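Local coordinates for protein paenibacillus xanthan lyase (Paenibacillus, PDB 6F2P) that cleaves xanthan polysaccharide as a lyase, probably by the beta-elimination known for polysaccharide lyase family 8, at residues 473-477 with 478-482; 429-432 with 433-436. All blocks are in the same frame, centred on the assembly; numbering follows the deposited sequence.

Contact 1 (473-477 with 478-482)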
loop_
_atom_site.group_PDB
_atom_site.type_symbol
_atom_site.label_atom_id
_atom_site.label_comp_id
_atom_site.label_asym_id
_atom_site.label_seq_id
_atom_site.Cartn_x
_atom_site.Cartn_y
_atom_site.Cartn_z
ATOM N N LEU A 473 -9.079 11.631 -0.420
ATOM C CA LEU A 473 -10.259 11.348 -1.206
ATOM C C LEU A 473 -10.413 12.364 -2.322
ATOM O O LEU A 473 -10.193 13.553 -2.122
ATOM C CB LEU A 473 -11.496 11.391 -0.312
ATOM C CG LEU A 473 -12.830 11.358 -1.059
ATOM C CD1 LEU A 473 -12.980 10.048 -1.823
ATOM C CD2 LEU A 473 -13.998 11.555 -0.103
ATOM N N HIS A 474 -10.766 11.885 -3.505
ATOM C CA HIS A 474 -11.302 12.748 -4.545
ATOM C C HIS A 474 -12.336 11.960 -5.326
ATOM O O HIS A 474 -11.986 11.207 -6.237
ATOM C CB HIS A 474 -10.217 13.231 -5.497
ATOM C CG HIS A 474 -10.735 14.162 -6.551
ATOM N ND1 HIS A 474 -10.041 14.432 -7.713
ATOM C CD2 HIS A 474 -11.878 14.880 -6.617
ATOM C CE1 HIS A 474 -10.741 15.279 -8.448
ATOM N NE2 HIS A 474 -11.861 15.566 -7.810
ATOM N N THR A 475 -13.599 12.120 -4.941
ATOM C CA THR A 475 -14.715 11.424 -5.570
ATOM C C THR A 475 -14.655 11.566 -7.083
ATOM O O THR A 475 -14.473 12.673 -7.595
ATOM C CB THR A 475 -16.057 11.984 -5.059
ATOM O OG1 THR A 475 -16.020 12.079 -3.627
ATOM C CG2 THR A 475 -17.206 11.075 -5.466
ATOM N N VAL A 476 -14.779 10.458 -7.811
ATOM C CA VAL A 476 -14.672 10.561 -9.265
ATOM C C VAL A 476 -15.938 11.191 -9.835
ATOM O O VAL A 476 -17.047 10.899 -9.383
ATOM C CB VAL A 476 -14.302 9.223 -9.965
ATOM C CG1 VAL A 476 -13.438 8.362 -9.059
ATOM C CG2 VAL A 476 -15.522 8.473 -10.377
ATOM N N GLY A 477 -15.766 12.094 -10.795
ATOM C CA GLY A 477 -16.896 12.824 -11.347
ATOM C C GLY A 477 -17.389 13.956 -10.453
ATOM O O GLY A 477 -18.359 14.640 -10.779
ATOM N N LYS A 478 -16.720 14.160 -9.324
ATOM C CA LYS A 478 -17.086 15.238 -8.420
ATOM C C LYS A 478 -15.885 16.126 -8.119
ATOM O O LYS A 478 -14.743 15.763 -8.413
ATOM C CB LYS A 478 -17.666 14.673 -7.127
ATOM C CG LYS A 478 -18.819 13.677 -7.329
ATOM C CD LYS A 478 -19.999 14.293 -8.037
ATOM C CE LYS A 478 -21.229 13.384 -7.929
ATOM N NZ LYS A 478 -22.376 13.864 -8.777
ATOM N N SER A 479 -16.135 17.300 -7.551
ATOM C CA SER A 479 -15.029 18.154 -7.143
ATOM C C SER A 479 -14.594 17.740 -5.745
ATOM O O SER A 479 -13.449 17.982 -5.345
ATOM C CB SER A 479 -15.428 19.626 -7.151
ATOM O OG SER A 479 -16.415 19.891 -6.168
ATOM N N LEU A 480 -15.522 17.113 -5.019
ATOM C CA LEU A 480 -15.326 16.745 -3.623
ATOM C C LEU A 480 -13.961 16.143 -3.393
ATOM O O LEU A 480 -13.522 15.264 -4.133
ATOM C CB LEU A 480 -16.407 15.767 -3.138
ATOM C CG LEU A 480 -16.207 15.301 -1.688
ATOM C CD1 LEU A 480 -16.168 16.485 -0.723
ATOM C CD2 LEU A 480 -17.257 14.294 -1.240
ATOM N N THR A 481 -13.280 16.644 -2.373
ATOM C CA THR A 481 -11.977 16.125 -2.008
ATOM C C THR A 481 -11.799 16.258 -0.501
ATOM O O THR A 481 -12.416 17.118 0.133
ATOM C CB THR A 481 -10.866 16.863 -2.772
ATOM O OG1 THR A 481 -9.648 16.113 -2.705
ATOM C CG2 THR A 481 -10.666 18.260 -2.206
ATOM N N ALA A 482 -10.983 15.389 0.082
ATOM C CA ALA A 482 -10.787 15.408 1.526
ATOM C C ALA A 482 -9.537 14.655 1.945
ATOM O O ALA A 482 -9.072 13.759 1.237
ATOM C CB ALA A 482 -11.990 14.819 2.215
#
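Leu-473 O is gripped by two donors: the hydroxyl of Thr-481 gives its proton through OG1 at 2.7 Å, in the carbonyl plane, while Ala-482 N reaches the same oxygen at 3.0 Å, tilted out of that plane. Leu-473 N returns a bond to Ala-482 O, which makes the two residues a hydrogen-bonded antiparallel pair. With OG1 anti to the backbone N (chi1 -164°), Thr-481 lays its hydroxyl against the facing strand. Nearer the turn, His-474 NE2 donates a weak, bent bond to Lys-478 O at 3.0 Å. The His-474 ring also turns its CD2 edge to Leu-480 O, in the ring plane. ND1 has the firmer hold, on Asp-453 beyond the hairpin, and the NE2 bond only adds to it weakly. Thr-475 N adds only a weak bond to Leu-480 O.

The whole is a beta hairpin linking strands 466-474 and 481-488, neighbours in the large antiparallel sheet of the super-sandwich domain. A type II turn from Thr-475 to Lys-478 reverses the chain, closed by Lys-478 N to Thr-475 O at 3.2 Å, and Gly-477 takes the positive phi of 78° expected at the third position of such a turn. Apolar contacts lie on the side away from the imidazole. Leu-473 CB meets Ala-482 CB at 4.3 Å, and Leu-473 CD2 comes within 4.4 Å of Leu-480 CD2. Thr-475 sits between two partners: its CG2 lies 3.6 Å from Lys-478 CG, and its OG1 3.5 Å from Leu-480 CD2, the threonine and leucine side chains crossing at a slant. The rest of the lysine chain leads away from the turn. Both Lys-478 and Leu-480 also touch Leu-441 of strand 439-441.

Contact 2 (429-432 with 433-436)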
loop_
_atom_site.group_PDB
_atom_site.type_symbol
_atom_site.label_atom_id
_atom_site.label_comp_id
_atom_site.label_asym_id
_atom_site.label_seq_id
_atom_site.Cartn_x
_atom_site.Cartn_y
_atom_site.Cartn_z
ATOM N N THR A 429 -30.644 -3.404 2.979
ATOM C CA THR A 429 -31.457 -2.470 3.759
ATOM C C THR A 429 -30.739 -1.169 4.113
ATOM O O THR A 429 -31.381 -0.126 4.211
ATOM C CB THR A 429 -31.942 -3.102 5.073
ATOM O OG1 THR A 429 -30.838 -3.747 5.717
ATOM C CG2 THR A 429 -33.038 -4.124 4.816
ATOM N N VAL A 430 -29.419 -1.235 4.319
ATOM C CA VAL A 430 -28.635 -0.065 4.730
ATOM C C VAL A 430 -28.730 1.084 3.719
ATOM O O VAL A 430 -28.916 0.861 2.523
ATOM C CB VAL A 430 -27.138 -0.426 4.969
ATOM C CG1 VAL A 430 -26.425 -0.689 3.651
ATOM C CG2 VAL A 430 -26.424 0.681 5.729
ATOM N N ASP A 431 -28.630 2.316 4.202
ATOM C CA ASP A 431 -28.569 3.456 3.303
ATOM C C ASP A 431 -27.172 3.528 2.676
ATOM O O ASP A 431 -26.222 4.014 3.305
ATOM C CB ASP A 431 -28.894 4.749 4.049
ATOM C CG ASP A 431 -28.893 5.960 3.136
ATOM O OD1 ASP A 431 -28.555 5.799 1.937
ATOM O OD2 ASP A 431 -29.217 7.075 3.617
ATOM N N ASN A 432 -27.053 3.049 1.440
ATOM C CA ASN A 432 -25.766 3.017 0.746
ATOM C C ASN A 432 -25.234 4.392 0.359
ATOM O O ASN A 432 -24.143 4.503 -0.204
ATOM C CB ASN A 432 -25.831 2.117 -0.493
ATOM C CG ASN A 432 -25.797 0.648 -0.142
ATOM O OD1 ASN A 432 -26.835 -0.008 -0.069
ATOM N ND2 ASN A 432 -24.599 0.122 0.091
ATOM N N TYR A 433 -26.003 5.436 0.653
ATOM C CA TYR A 433 -25.519 6.799 0.461
ATOM C C TYR A 433 -24.756 7.279 1.699
ATOM O O TYR A 433 -24.064 8.299 1.660
ATOM C CB TYR A 433 -26.674 7.748 0.147
ATOM C CG TYR A 433 -27.411 7.432 -1.139
ATOM C CD1 TYR A 433 -26.839 7.696 -2.378
ATOM C CD2 TYR A 433 -28.689 6.889 -1.115
ATOM C CE1 TYR A 433 -27.514 7.411 -3.553
ATOM C CE2 TYR A 433 -29.371 6.603 -2.280
ATOM C CZ TYR A 433 -28.784 6.864 -3.499
ATOM O OH TYR A 433 -29.469 6.576 -4.668
ATOM N N ARG A 434 -24.877 6.518 2.784
ATOM C CA ARG A 434 -24.269 6.857 4.062
ATOM C C ARG A 434 -23.562 5.670 4.694
ATOM O O ARG A 434 -23.902 5.263 5.810
ATOM C CB ARG A 434 -25.333 7.373 5.032
ATOM C CG ARG A 434 -25.908 8.719 4.624
ATOM C CD ARG A 434 -26.829 9.292 5.689
ATOM N NE ARG A 434 -27.166 10.681 5.385
ATOM C CZ ARG A 434 -28.293 11.280 5.760
ATOM N NH1 ARG A 434 -29.197 10.610 6.456
ATOM N NH2 ARG A 434 -28.511 12.550 5.441
ATOM N N LEU A 435 -22.582 5.119 3.984
ATOM C CA LEU A 435 -21.751 4.043 4.515
ATOM C C LEU A 435 -20.727 4.573 5.544
ATOM O O LEU A 435 -20.123 5.639 5.347
ATOM C CB LEU A 435 -21.040 3.326 3.368
ATOM C CG LEU A 435 -21.967 2.600 2.392
ATOM C CD1 LEU A 435 -21.187 1.919 1.265
ATOM C CD2 LEU A 435 -22.815 1.595 3.153
ATOM N N PRO A 436 -20.520 3.822 6.645
ATOM C CA PRO A 436 -19.691 4.288 7.770
ATOM C C PRO A 436 -18.289 4.723 7.364
ATOM O O PRO A 436 -17.656 4.103 6.503
ATOM C CB PRO A 436 -19.601 3.062 8.678
ATOM C CG PRO A 436 -20.823 2.245 8.334
ATOM C CD PRO A 436 -21.062 2.469 6.871
HETATM O O HOH W 1 -29.859 7.475 6.141
#
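Val-430 meets Leu-435 through CG1 and CD2, 4.3 Å apart, in the loop between helix 426-429 and strand 439-441 of the super-sandwich domain. The next residue, Asp-431, starts a type I beta turn and an Asx turn together. Its backbone O accepts from Arg-434 N at 2.9 Å, and its OD1 accepts from Tyr-433 N, also at 2.9 Å, the amide approaching from above the carboxylate plane, 46° out of it. CG anti to the backbone N (chi1 -178°) folds the carboxylate back over the turn, where OD1 also lies at the edge of the Tyr-433 ring, whose plane stands 78° from the carboxylate; that ring stacks on Trp-405. OD2 lies over the aliphatic part of Arg-434, 3.8 Å from its CG, but makes no salt bridge with the guanidinium, which pairs with Glu-509 and rests on Trp-603 in a cation-pi contact. A water bridges the two side chains, donating to Asp-431 OD2 at 2.6 Å and accepting from Arg-434 NH1 at 3.2 Å. An alanine at Asp-431 is likely to leave Tyr-433 N without its side-chain acceptor and the bridging water without its anchor on the carboxylate. Asn-432 follows, its side chain set obliquely across that of Leu-435, with ND2 3.8 Å from Leu-435 CD2.

Contacts 1 and 2 both turn the chain within the super-sandwich domain, in series and with their centres about 18 Å apart, without touching. Both are partly buried; contact 1 is exposed at its glycine, while contact 2 has no fully exposed residue among those that touch. Contact 1 belongs to regular sheet: backbone pairing between two strands sets its order, with a hydroxyl, and more weakly an imidazole, adding to it on one side and apolar groups on the other. Contact 2 contains no strand; one backbone bond closes its turn, a carboxylate and a water supply the rest, and its side chains reach strands 508-516 and 595-607. Strand 439-441, following 429-436, packs on the hairpin.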